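Local coordinates for protein peptidase, M20/M25/M40 family (Staphylococcus aureus, PDB 4EWT) that probably hydrolyses amide bonds of N-acylated amino acids as an M20-family amidohydrolase, with two manganese ions at its active site, at residues E139-G144 with D295-L300; G144-I149 with F335-K340; Y180-R185 with Q329-D334. All coordinates share one frame; numbering follows the deposited sequence.

Overall arrangement
All three contacts lie within about 13 Å of one another, centre to centre, where the domain of the mixed sheet, which holds the metal site, meets the antiparallel sheet built around strand 179-193. Along the chain the order is 139-144, 144-149, 180-185, 295-300, 329-334 and 335-340, so contact 1 interlocks with both others, while contact 3 falls wholly between the halves of contact 2. Contacts 1 and 2 share Gly144, and contacts 1 and 3 are joined by the salt bridge from Asp296 to Arg185. Asp334 of contact 3 accepts a hydrogen bond from Ala145 N of contact 2. Contacts 1 and 3 join the two parts near the manganese ions; contact 2 packs helices 144-150 and 335-341 beside them.

Contact 1 (E139-G144 with D295-L300); sequences EVPPGG and DDYPAL. With MN (manganese (II) ion), chain E.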
ATOM      1  N   GLU A 139      18.498 -29.467  12.091  1.00 38.43           N
ATOM      2  CA  GLU A 139      18.523 -28.055  11.693  1.00 38.68           C
ATOM      3  C   GLU A 139      18.002 -27.724  10.299  1.00 39.95           C
ATOM      4  O   GLU A 139      17.548 -26.596  10.051  1.00 39.55           O
ATOM      5  CB  GLU A 139      19.938 -27.491  11.855  1.00 39.67           C
ATOM      6  CG  GLU A 139      20.420 -27.457  13.300  1.00 38.77           C
ATOM      7  CD  GLU A 139      19.740 -26.382  14.140  1.00 38.41           C
ATOM      8  OE1 GLU A 139      18.757 -25.758  13.682  1.00 37.43           O
ATOM      9  OE2 GLU A 139      20.195 -26.162  15.282  1.00 38.93           O
ATOM     10  N   VAL A 140      18.096 -28.686   9.386  1.00 41.37           N
ATOM     11  CA  VAL A 140      17.773 -28.441   7.977  1.00 43.11           C
ATOM     12  C   VAL A 140      16.655 -29.378   7.512  1.00 43.53           C
ATOM     13  O   VAL A 140      16.776 -30.591   7.657  1.00 43.61           O
ATOM     14  CB  VAL A 140      19.022 -28.597   7.060  1.00 45.66           C
ATOM     15  CG1 VAL A 140      18.722 -28.115   5.643  1.00 47.69           C
ATOM     16  CG2 VAL A 140      20.216 -27.846   7.631  1.00 45.24           C
ATOM     17  N   PRO A 141      15.551 -28.810   6.974  1.00 43.81           N
ATOM     18  CA  PRO A 141      14.473 -29.608   6.365  1.00 44.89           C
ATOM     19  C   PRO A 141      15.027 -30.581   5.312  1.00 47.85           C
ATOM     20  O   PRO A 141      15.956 -30.221   4.585  1.00 49.77           O
ATOM     21  CB  PRO A 141      13.590 -28.551   5.692  1.00 45.19           C
ATOM     22  CG  PRO A 141      13.824 -27.301   6.471  1.00 43.48           C
ATOM     23  CD  PRO A 141      15.247 -27.364   6.968  1.00 43.01           C
ATOM     24  N   PRO A 142      14.471 -31.809   5.219  1.00 48.95           N
ATOM     25  CA  PRO A 142      13.306 -32.362   5.922  1.00 47.79           C
ATOM     26  C   PRO A 142      13.565 -32.768   7.378  1.00 45.40           C
ATOM     27  O   PRO A 142      12.624 -33.119   8.087  1.00 44.52           O
ATOM     28  CB  PRO A 142      12.961 -33.597   5.087  1.00 50.62           C
ATOM     29  CG  PRO A 142      14.272 -34.052   4.556  1.00 52.43           C
ATOM     30  CD  PRO A 142      15.081 -32.807   4.315  1.00 51.91           C
ATOM     31  N   GLY A 143      14.820 -32.720   7.813  1.00 44.88           N
ATOM     32  CA  GLY A 143      15.170 -33.014   9.199  1.00 42.98           C
ATOM     33  C   GLY A 143      15.467 -34.478   9.457  1.00 43.86           C
ATOM     34  O   GLY A 143      15.354 -35.314   8.559  1.00 46.27           O
ATOM     35  N   GLY A 144      15.845 -34.785  10.693  1.00 42.40           N
ATOM     36  CA  GLY A 144      16.189 -36.150  11.087  1.00 43.16           C
ATOM     37  C   GLY A 144      15.056 -36.917  11.744  1.00 42.86           C
ATOM     38  O   GLY A 144      14.921 -38.130  11.530  1.00 44.79           O
ATOM     39  N   ASP A 295       4.769 -26.825   3.333  1.00 25.05           N
ATOM     40  CA  ASP A 295       4.743 -27.013   4.775  1.00 25.60           C
ATOM     41  C   ASP A 295       6.072 -27.584   5.255  1.00 25.38           C
ATOM     42  O   ASP A 295       6.757 -28.331   4.543  1.00 25.88           O
ATOM     43  CB  ASP A 295       3.597 -27.941   5.202  1.00 27.09           C
ATOM     44  CG  ASP A 295       3.107 -27.639   6.606  1.00 30.01           C
ATOM     45  OD1 ASP A 295       3.284 -26.486   7.055  1.00 33.04           O
ATOM     46  OD2 ASP A 295       2.535 -28.535   7.269  1.00 35.39           O
ATOM     47  N   ASP A 296       6.427 -27.234   6.475  1.00 24.61           N
ATOM     48  CA  ASP A 296       7.681 -27.665   7.029  1.00 25.39           C
ATOM     49  C   ASP A 296       7.340 -27.973   8.484  1.00 24.72           C
ATOM     50  O   ASP A 296       6.173 -28.194   8.777  1.00 25.24           O
ATOM     51  CB  ASP A 296       8.672 -26.504   6.951  1.00 25.44           C
ATOM     52  CG  ASP A 296      10.042 -26.912   7.308  1.00 27.93           C
ATOM     53  OD1 ASP A 296      10.591 -27.804   6.621  1.00 31.52           O
ATOM     54  OD2 ASP A 296      10.558 -26.349   8.290  1.00 29.49           O
ATOM     55  N   TYR A 297       8.313 -27.976   9.396  1.00 24.17           N
ATOM     56  CA  TYR A 297       8.123 -28.511  10.745  1.00 23.95           C
ATOM     57  C   TYR A 297       6.763 -28.096  11.316  1.00 22.91           C
ATOM     58  O   TYR A 297       6.342 -26.953  11.147  1.00 21.84           O
ATOM     59  CB  TYR A 297       9.261 -28.107  11.705  1.00 24.31           C
ATOM     60  CG  TYR A 297      10.676 -28.522  11.307  1.00 25.05           C
ATOM     61  CD1 TYR A 297      10.912 -29.415  10.255  1.00 27.13           C
ATOM     62  CD2 TYR A 297      11.784 -28.033  12.003  1.00 25.09           C
ATOM     63  CE1 TYR A 297      12.210 -29.792   9.900  1.00 28.78           C
ATOM     64  CE2 TYR A 297      13.088 -28.398  11.655  1.00 27.49           C
ATOM     65  CZ  TYR A 297      13.296 -29.278  10.607  1.00 29.82           C
ATOM     66  OH  TYR A 297      14.584 -29.646  10.255  1.00 30.87           O
ATOM     67  N   PRO A 298       6.049 -29.036  11.962  1.00 22.84           N
ATOM     68  CA  PRO A 298       4.827 -28.625  12.662  1.00 22.24           C
ATOM     69  C   PRO A 298       5.171 -27.871  13.952  1.00 21.94           C
ATOM     70  O   PRO A 298       6.316 -27.935  14.419  1.00 22.05           O
ATOM     71  CB  PRO A 298       4.133 -29.963  12.983  1.00 23.47           C
ATOM     72  CG  PRO A 298       5.227 -30.989  12.967  1.00 23.95           C
ATOM     73  CD  PRO A 298       6.229 -30.500  11.948  1.00 23.86           C
ATOM     74  N   ALA A 299       4.204 -27.146  14.507  1.00 21.27           N
ATOM     75  CA  ALA A 299       4.343 -26.575  15.845  1.00 21.06           C
ATOM     76  C   ALA A 299       4.582 -27.671  16.886  1.00 22.25           C
ATOM     77  O   ALA A 299       4.041 -28.775  16.780  1.00 22.74           O
ATOM     78  CB  ALA A 299       3.110 -25.769  16.205  1.00 20.76           C
ATOM     79  N   LEU A 300       5.393 -27.365  17.893  1.00 22.24           N
ATOM     80  CA  LEU A 300       5.727 -28.358  18.901  1.00 22.84           C
ATOM     81  C   LEU A 300       4.664 -28.331  19.988  1.00 23.26           C
ATOM     82  O   LEU A 300       4.496 -27.324  20.689  1.00 22.76           O
ATOM     83  CB  LEU A 300       7.100 -28.083  19.491  1.00 22.83           C
ATOM     84  CG  LEU A 300       7.873 -29.261  20.071  1.00 24.12           C
ATOM     85  CD1 LEU A 300       9.274 -28.765  20.389  1.00 22.97           C
ATOM     86  CD2 LEU A 300       7.207 -29.842  21.301  1.00 23.67           C
TER
HETATM   87 MN    MN E 401      19.020 -24.581  16.186  1.00 55.48          MN
HETATM   88  O   HOH W   1      17.436 -26.397  16.508  1.00 31.85           O
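Tyr297 reaches its hydroxyl into the bend formed by Val140, Pro141 and Gly143. Its OH lies 3.4 Å from Val140 C and 3.6 Å from Gly143 CA, so the loop wraps the end of the phenol with backbone rather than with side chains. Pro142 O comes up to the ring edge near its plane, 3.8 Å from Tyr297 CE1. With CG anti to its own carbonyl carbon (chi1 -58°), the ring runs out from the 295-300 backbone to the loop, and the side chains of Tyr297 and Pro141 cross at about a right angle. Pro141 also meets the carboxylate of Asp296, its CB 3.2 Å from Asp296 OD1. The other oxygen, Asp296 OD2, stands 3.6 Å above the plane of the Tyr297 ring, displaced toward the rim.

The loop owes its bend partly to the cis peptide before Pro142, and Gly143 N closes it with a weak hydrogen bond to Val140 O. Outside the two segments, Tyr297 OH is hydrogen-bonded to Glu138 O, and Asp296 OD2 makes a salt bridge to Arg185, whose guanidinium also forms a cation-pi contact with the Tyr297 ring. At the start of the loop the chain of Glu139, bent at chi2 (-73°), turns its carboxylate away to the metal. There OE2 of Glu139 binds manganese at 2.2 Å, alongside a water, Cys103 and His362.

No hydrogen bond crosses between the segments; the phenol is instead held by the carbonyl next in sequence to a metal ligand, consistent with loop 295-300 helping to set the backbone just before Glu139.

Contact 2 (G144-I149 with F335-K340); sequences GAKTMI and FAYYAK
Tyr338 leans across to Ala145 because its CG stands anti to the carbonyl carbon (chi1 -55°), a torsion that swings the ring off its own helix and lays one face under the Ala145 methyl. Tyr337 uses the same kind of first torsion, chi1 -77°, but it comes one residue earlier, so its ring goes to a different side of the alanine. The result is a helix-helix packing in the metal-carrying domain of the M20 fold: helix 144-150 and the weakly bonded helix 335-341 approach to 8.4 Å between the axes of the short segments and run broadly the same way, at 41°.

Ala145 and Tyr337 form the closest CA pair, and the alanine methyl fits between the two tyrosines. Its CB sits over the Tyr338 ring, 3.5 Å from CZ, and also touches the CB of Tyr337 at 4.0 Å. A turn further along, Ile149 meets the same ring from an oblique direction, its CD1 lying 3.5 Å from Tyr338 CD1, though the placement of the isoleucine chain is less certain. Lys146, on the solvent side, carries its aliphatic chain past Tyr337, with CB over one ring face and CD near the hydroxyl.

No polar bond crosses between the segments. The phenol oxygen of Tyr338, buried here, is satisfied by a hydrogen bond with Gln135 at the end of strand 129-135, while the start of helix 144-150 is held by Asp334, whose carboxylate accepts from Ala145 N. Tyr337 packs on Pro298 as well, linking this pair of helices to loop 295-300. Met148 brings its sulfur to the Tyr338 hydroxyl, SD lying 4.1 Å from OH.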
ATOM      1  N   GLY A 144      15.845 -34.785  10.693  1.00 42.40           N
ATOM      2  CA  GLY A 144      16.189 -36.150  11.087  1.00 43.16           C
ATOM      3  C   GLY A 144      15.056 -36.917  11.744  1.00 42.86           C
ATOM      4  O   GLY A 144      14.921 -38.130  11.530  1.00 44.79           O
ATOM      5  N   ALA A 145      14.245 -36.213  12.539  1.00 41.01           N
ATOM      6  CA  ALA A 145      13.168 -36.837  13.309  1.00 40.82           C
ATOM      7  C   ALA A 145      12.243 -37.625  12.403  1.00 43.42           C
ATOM      8  O   ALA A 145      11.879 -38.764  12.708  1.00 44.41           O
ATOM      9  CB  ALA A 145      12.393 -35.794  14.090  1.00 38.79           C
ATOM     10  N   LYS A 146      11.887 -36.999  11.282  1.00 44.64           N
ATOM     11  CA  LYS A 146      11.048 -37.585  10.251  1.00 47.78           C
ATOM     12  C   LYS A 146      11.639 -38.906   9.759  1.00 49.91           C
ATOM     13  O   LYS A 146      10.985 -39.941   9.842  1.00 51.46           O
ATOM     14  CB  LYS A 146      10.889 -36.584   9.093  1.00 48.29           C
ATOM     15  CG  LYS A 146       9.720 -36.838   8.169  1.00 52.17           C
ATOM     16  CD  LYS A 146       9.535 -35.656   7.209  1.00 53.74           C
ATOM     17  CE  LYS A 146       8.467 -35.933   6.163  1.00 57.85           C
ATOM     18  NZ  LYS A 146       7.098 -35.957   6.756  1.00 58.93           N
ATOM     19  N   THR A 147      12.877 -38.861   9.269  1.00 50.66           N
ATOM     20  CA  THR A 147      13.564 -40.052   8.753  1.00 53.54           C
ATOM     21  C   THR A 147      13.691 -41.162   9.799  1.00 53.41           C
ATOM     22  O   THR A 147      13.611 -42.343   9.464  1.00 56.08           O
ATOM     23  CB  THR A 147      14.934 -39.681   8.201  1.00 54.30           C
ATOM     24  N   MET A 148      13.878 -40.775  11.060  1.00 50.60           N
ATOM     25  CA  MET A 148      13.967 -41.733  12.160  1.00 50.43           C
ATOM     26  C   MET A 148      12.643 -42.387  12.501  1.00 51.60           C
ATOM     27  O   MET A 148      12.614 -43.569  12.863  1.00 52.98           O
ATOM     28  CB  MET A 148      14.547 -41.085  13.409  1.00 47.49           C
ATOM     29  CG  MET A 148      16.005 -40.791  13.285  1.00 47.06           C
ATOM     30  SD  MET A 148      16.768 -40.585  14.885  1.00 46.08           S
ATOM     31  CE  MET A 148      18.362 -40.091  14.324  1.00 45.60           C
ATOM     32  N   ILE A 149      11.557 -41.624  12.407  1.00 51.47           N
ATOM     33  CA  ILE A 149      10.218 -42.173  12.605  1.00 53.35           C
ATOM     34  C   ILE A 149       9.945 -43.227  11.536  1.00 57.17           C
ATOM     35  O   ILE A 149       9.452 -44.314  11.842  1.00 59.25           O
ATOM     36  CB  ILE A 149       9.093 -41.096  12.542  1.00 52.60           C
ATOM     37  CG1 ILE A 149       9.403 -39.873  13.424  1.00 49.81           C
ATOM     38  CG2 ILE A 149       7.735 -41.709  12.886  1.00 54.49           C
ATOM     39  CD1 ILE A 149       9.668 -40.166  14.878  1.00 48.21           C
ATOM     40  N   PHE A 335      11.804 -31.823  16.890  1.00 26.79           N
ATOM     41  CA  PHE A 335      11.217 -32.622  17.968  1.00 25.97           C
ATOM     42  C   PHE A 335       9.696 -32.657  17.824  1.00 26.45           C
ATOM     43  O   PHE A 335       9.045 -33.600  18.278  1.00 26.62           O
ATOM     44  CB  PHE A 335      11.591 -32.056  19.341  1.00 24.57           C
ATOM     45  CG  PHE A 335      11.141 -32.909  20.495  1.00 24.38           C
ATOM     46  CD1 PHE A 335      11.971 -33.907  21.000  1.00 22.48           C
ATOM     47  CD2 PHE A 335       9.889 -32.707  21.089  1.00 23.90           C
ATOM     48  CE1 PHE A 335      11.572 -34.703  22.059  1.00 22.86           C
ATOM     49  CE2 PHE A 335       9.475 -33.492  22.151  1.00 24.12           C
ATOM     50  CZ  PHE A 335      10.322 -34.505  22.643  1.00 25.01           C
ATOM     51  N   ALA A 336       9.144 -31.624  17.187  1.00 26.12           N
ATOM     52  CA  ALA A 336       7.698 -31.513  16.990  1.00 27.09           C
ATOM     53  C   ALA A 336       7.105 -32.711  16.261  1.00 28.68           C
ATOM     54  O   ALA A 336       5.935 -33.033  16.456  1.00 29.97           O
ATOM     55  CB  ALA A 336       7.366 -30.238  16.260  1.00 26.68           C
ATOM     56  N   TYR A 337       7.907 -33.346  15.410  1.00 29.34           N
ATOM     57  CA  TYR A 337       7.520 -34.588  14.741  1.00 31.67           C
ATOM     58  C   TYR A 337       7.307 -35.748  15.710  1.00 32.46           C
ATOM     59  O   TYR A 337       6.343 -36.492  15.555  1.00 34.98           O
ATOM     60  CB  TYR A 337       8.537 -34.985  13.668  1.00 32.45           C
ATOM     61  CG  TYR A 337       8.427 -34.184  12.383  1.00 32.91           C
ATOM     62  CD1 TYR A 337       7.275 -34.237  11.601  1.00 34.03           C
ATOM     63  CD2 TYR A 337       9.488 -33.396  11.942  1.00 31.97           C
ATOM     64  CE1 TYR A 337       7.178 -33.504  10.416  1.00 35.02           C
ATOM     65  CE2 TYR A 337       9.410 -32.674  10.772  1.00 31.84           C
ATOM     66  CZ  TYR A 337       8.254 -32.726  10.015  1.00 34.48           C
ATOM     67  OH  TYR A 337       8.188 -32.001   8.855  1.00 36.96           O
ATOM     68  N   TYR A 338       8.188 -35.904  16.704  1.00 31.26           N
ATOM     69  CA  TYR A 338       7.962 -36.886  17.776  1.00 31.85           C
ATOM     70  C   TYR A 338       6.688 -36.542  18.524  1.00 32.54           C
ATOM     71  O   TYR A 338       5.858 -37.410  18.797  1.00 33.86           O
ATOM     72  CB  TYR A 338       9.110 -36.913  18.801  1.00 30.34           C
ATOM     73  CG  TYR A 338      10.465 -37.136  18.210  1.00 29.92           C
ATOM     74  CD1 TYR A 338      10.814 -38.373  17.673  1.00 30.77           C
ATOM     75  CD2 TYR A 338      11.409 -36.119  18.198  1.00 27.96           C
ATOM     76  CE1 TYR A 338      12.044 -38.582  17.123  1.00 30.68           C
ATOM     77  CE2 TYR A 338      12.655 -36.322  17.651  1.00 29.25           C
ATOM     78  CZ  TYR A 338      12.965 -37.563  17.114  1.00 30.05           C
ATOM     79  OH  TYR A 338      14.202 -37.790  16.561  1.00 32.56           O
ATOM     80  N   ALA A 339       6.551 -35.255  18.846  1.00 31.60           N
ATOM     81  CA  ALA A 339       5.466 -34.767  19.680  1.00 32.51           C
ATOM     82  C   ALA A 339       4.094 -34.949  19.024  1.00 35.10           C
ATOM     83  O   ALA A 339       3.069 -34.823  19.686  1.00 36.16           O
ATOM     84  CB  ALA A 339       5.710 -33.318  20.056  1.00 30.66           C
ATOM     85  N   LYS A 340       4.092 -35.265  17.732  1.00 36.35           N
ATOM     86  CA  LYS A 340       2.864 -35.469  16.970  1.00 39.46           C
ATOM     87  C   LYS A 340       2.542 -36.963  16.780  1.00 42.03           C
ATOM     88  O   LYS A 340       1.400 -37.320  16.474  1.00 44.32           O
ATOM     89  CB  LYS A 340       2.966 -34.748  15.621  1.00 39.35           C
ATOM     90  CG  LYS A 340       1.635 -34.382  14.987  1.00 43.89           C
ATOM     91  CD  LYS A 340       1.809 -33.400  13.819  1.00 46.73           C
ATOM     92  CE  LYS A 340       2.817 -33.914  12.779  1.00 49.01           C
ATOM     93  NZ  LYS A 340       2.289 -35.052  11.975  1.00 53.44           N
TER

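Contact 3 (Y180-R185 with Q329-D334); sequences YVQTGR and QPPSED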
ATOM      1  N   TYR A 180       1.107 -26.027  22.988  1.00 27.89           N
ATOM      2  CA  TYR A 180       2.007 -25.512  21.953  1.00 26.83           C
ATOM      3  C   TYR A 180       3.120 -24.636  22.520  1.00 26.54           C
ATOM      4  O   TYR A 180       2.860 -23.630  23.177  1.00 26.39           O
ATOM      5  CB  TYR A 180       1.218 -24.723  20.919  1.00 25.77           C
ATOM      6  CG  TYR A 180       0.344 -25.559  20.015  1.00 25.47           C
ATOM      7  CD1 TYR A 180       0.893 -26.292  18.963  1.00 26.35           C
ATOM      8  CD2 TYR A 180      -1.033 -25.602  20.200  1.00 25.92           C
ATOM      9  CE1 TYR A 180       0.081 -27.051  18.112  1.00 25.91           C
ATOM     10  CE2 TYR A 180      -1.848 -26.347  19.356  1.00 26.44           C
ATOM     11  CZ  TYR A 180      -1.284 -27.059  18.314  1.00 27.17           C
ATOM     12  OH  TYR A 180      -2.091 -27.792  17.481  1.00 31.52           O
ATOM     13  N   VAL A 181       4.362 -25.012  22.241  1.00 26.16           N
ATOM     14  CA  VAL A 181       5.497 -24.386  22.920  1.00 26.08           C
ATOM     15  C   VAL A 181       6.537 -23.796  21.948  1.00 25.43           C
ATOM     16  O   VAL A 181       7.300 -22.906  22.324  1.00 25.67           O
ATOM     17  CB  VAL A 181       6.138 -25.358  23.957  1.00 27.10           C
ATOM     18  CG1 VAL A 181       6.679 -26.624  23.272  1.00 25.54           C
ATOM     19  CG2 VAL A 181       7.224 -24.660  24.774  1.00 27.34           C
ATOM     20  N   GLN A 182       6.563 -24.305  20.716  1.00 24.67           N
ATOM     21  CA  GLN A 182       7.420 -23.765  19.647  1.00 23.79           C
ATOM     22  C   GLN A 182       6.673 -23.766  18.323  1.00 22.46           C
ATOM     23  O   GLN A 182       5.844 -24.630  18.079  1.00 22.11           O
ATOM     24  CB  GLN A 182       8.760 -24.512  19.562  1.00 24.54           C
ATOM     25  CG  GLN A 182       9.641 -24.147  20.750  1.00 27.00           C
ATOM     26  CD  GLN A 182      11.067 -24.645  20.705  1.00 29.12           C
ATOM     27  OE1 GLN A 182      11.577 -25.109  21.715  1.00 31.34           O
ATOM     28  NE2 GLN A 182      11.730 -24.508  19.567  1.00 29.31           N
ATOM     29  N   THR A 183       6.967 -22.776  17.487  1.00 21.10           N
ATOM     30  CA  THR A 183       6.189 -22.499  16.288  1.00 19.92           C
ATOM     31  C   THR A 183       6.474 -23.529  15.216  1.00 19.94           C
ATOM     32  O   THR A 183       7.561 -24.084  15.159  1.00 20.17           O
ATOM     33  CB  THR A 183       6.518 -21.096  15.690  1.00 19.13           C
ATOM     34  OG1 THR A 183       7.901 -21.043  15.324  1.00 20.13           O
ATOM     35  CG2 THR A 183       6.234 -20.001  16.680  1.00 18.01           C
ATOM     36  N   GLY A 184       5.479 -23.788  14.378  1.00 19.15           N
ATOM     37  CA  GLY A 184       5.694 -24.540  13.157  1.00 18.77           C
ATOM     38  C   GLY A 184       6.078 -23.595  12.042  1.00 18.15           C
ATOM     39  O   GLY A 184       5.984 -22.376  12.184  1.00 16.61           O
ATOM     40  N   ARG A 185       6.476 -24.161  10.916  1.00 18.09           N
ATOM     41  CA  ARG A 185       7.112 -23.385   9.877  1.00 18.46           C
ATOM     42  C   ARG A 185       6.625 -23.826   8.508  1.00 18.56           C
ATOM     43  O   ARG A 185       6.406 -25.032   8.270  1.00 18.87           O
ATOM     44  CB  ARG A 185       8.626 -23.543   9.986  1.00 18.93           C
ATOM     45  CG  ARG A 185       9.434 -22.726   8.993  1.00 20.18           C
ATOM     46  CD  ARG A 185      10.896 -22.702   9.418  1.00 23.69           C
ATOM     47  NE  ARG A 185      11.465 -24.038   9.359  1.00 24.68           N
ATOM     48  CZ  ARG A 185      12.611 -24.403   9.930  1.00 29.05           C
ATOM     49  NH1 ARG A 185      13.341 -23.524  10.614  1.00 28.22           N
ATOM     50  NH2 ARG A 185      13.024 -25.656   9.819  1.00 26.22           N
ATOM     51  N   GLN A 329       8.337 -20.425  22.716  1.00 35.55           N
ATOM     52  CA  GLN A 329       9.603 -19.963  22.146  1.00 35.49           C
ATOM     53  C   GLN A 329       9.550 -19.787  20.627  1.00 35.36           C
ATOM     54  O   GLN A 329       8.869 -20.554  19.933  1.00 34.55           O
ATOM     55  CB  GLN A 329      10.749 -20.902  22.557  1.00 35.01           C
ATOM     56  CG  GLN A 329      11.025 -20.934  24.070  1.00 34.59           C
ATOM     57  CD  GLN A 329      11.504 -19.595  24.619  1.00 35.71           C
ATOM     58  OE1 GLN A 329      12.402 -18.966  24.058  1.00 36.44           O
ATOM     59  NE2 GLN A 329      10.898 -19.154  25.720  1.00 35.70           N
ATOM     60  N   PRO A 330      10.279 -18.777  20.102  1.00 36.45           N
ATOM     61  CA  PRO A 330      10.190 -18.435  18.678  1.00 36.71           C
ATOM     62  C   PRO A 330      10.669 -19.475  17.647  1.00 36.17           C
ATOM     63  O   PRO A 330      10.016 -19.609  16.602  1.00 36.49           O
ATOM     64  CB  PRO A 330      10.994 -17.122  18.572  1.00 38.32           C
ATOM     65  CG  PRO A 330      11.038 -16.583  19.983  1.00 39.29           C
ATOM     66  CD  PRO A 330      11.139 -17.823  20.829  1.00 38.19           C
ATOM     67  N   PRO A 331      11.786 -20.192  17.907  1.00 36.14           N
ATOM     68  CA  PRO A 331      12.283 -21.042  16.819  1.00 36.10           C
ATOM     69  C   PRO A 331      11.469 -22.322  16.587  1.00 35.15           C
ATOM     70  O   PRO A 331      10.726 -22.757  17.469  1.00 34.45           O
ATOM     71  CB  PRO A 331      13.707 -21.389  17.267  1.00 36.49           C
ATOM     72  CG  PRO A 331      13.679 -21.298  18.722  1.00 36.71           C
ATOM     73  CD  PRO A 331      12.677 -20.239  19.081  1.00 36.36           C
ATOM     74  N   SER A 332      11.600 -22.902  15.401  1.00 35.20           N
ATOM     75  CA  SER A 332      10.955 -24.171  15.128  1.00 35.32           C
ATOM     76  C   SER A 332      11.940 -25.268  15.511  1.00 34.97           C
ATOM     77  O   SER A 332      13.146 -25.020  15.635  1.00 36.45           O
ATOM     78  CB  SER A 332      10.499 -24.278  13.666  1.00 36.40           C
ATOM     79  OG  SER A 332      11.468 -24.975  12.899  1.00 40.04           O
ATOM     80  N   GLU A 333      11.421 -26.469  15.726  1.00 33.46           N
ATOM     81  CA  GLU A 333      12.185 -27.551  16.303  1.00 32.36           C
ATOM     82  C   GLU A 333      11.596 -28.843  15.749  1.00 31.75           C
ATOM     83  O   GLU A 333      10.374 -29.037  15.803  1.00 31.55           O
ATOM     84  CB  GLU A 333      12.065 -27.471  17.836  1.00 31.88           C
ATOM     85  CG  GLU A 333      12.474 -28.701  18.615  1.00 32.85           C
ATOM     86  CD  GLU A 333      13.919 -29.076  18.426  1.00 34.28           C
ATOM     87  OE1 GLU A 333      14.787 -28.212  18.678  1.00 37.04           O
ATOM     88  OE2 GLU A 333      14.180 -30.230  18.021  1.00 32.36           O
ATOM     89  N   ASP A 334      12.438 -29.727  15.215  1.00 30.75           N
ATOM     90  CA  ASP A 334      11.898 -30.952  14.621  1.00 30.50           C
ATOM     91  C   ASP A 334      11.506 -32.048  15.614  1.00 29.00           C
ATOM     92  O   ASP A 334      10.896 -33.048  15.234  1.00 30.04           O
ATOM     93  CB  ASP A 334      12.711 -31.444  13.406  1.00 32.29           C
ATOM     94  CG  ASP A 334      13.721 -32.526  13.741  1.00 33.23           C
ATOM     95  OD1 ASP A 334      14.061 -32.722  14.927  1.00 32.23           O
ATOM     96  OD2 ASP A 334      14.186 -33.183  12.778  1.00 35.16           O
TER
HETATM   97  O   HOH W   2       8.490 -26.758  16.037  1.00  8.40           O
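Three direct hydrogen bonds join strand 179-193 to the loop at 329-334. The backbone pair is Gln329 N to Val181 O, short at 2.7 Å and almost straight at 171°. Two side chains of the strand then take successive proline carbonyls. The extended chain of Gln182 delivers NE2 to Pro331 O at 2.9 Å, with the oxygen close to the amide plane but the donor well above the carbonyl plane; OE1 of this amide is hydrogen-bonded with Tyr348 OH. Thr183 OG1, placed by chi1 of 61° between its backbone N and carbonyl carbon, donates to Pro330 O at 2.9 Å.

A water accepts from Glu333 N and lies 3.0 Å from Thr183 O, one of several acceptors it could serve. Among CA-H contacts, Gln182 CA to Gln329 O is fairly straight, Ser332 CA to Thr183 O bent.

Ser332 OG sits 3.2 Å above the Arg185 guanidinium, over its centre, without a hydrogen bond to NH1; Arg185 NE is salt-bridged to Asp296. Phe230 of a second subunit packs on Thr183 and Pro330.

Side-chain bonds to both proline carbonyls would restrain the loop just ahead of Glu333, whose carboxylate is salt-bridged to Arg76 and whose side chain comes within about 4 Å of a manganese ion.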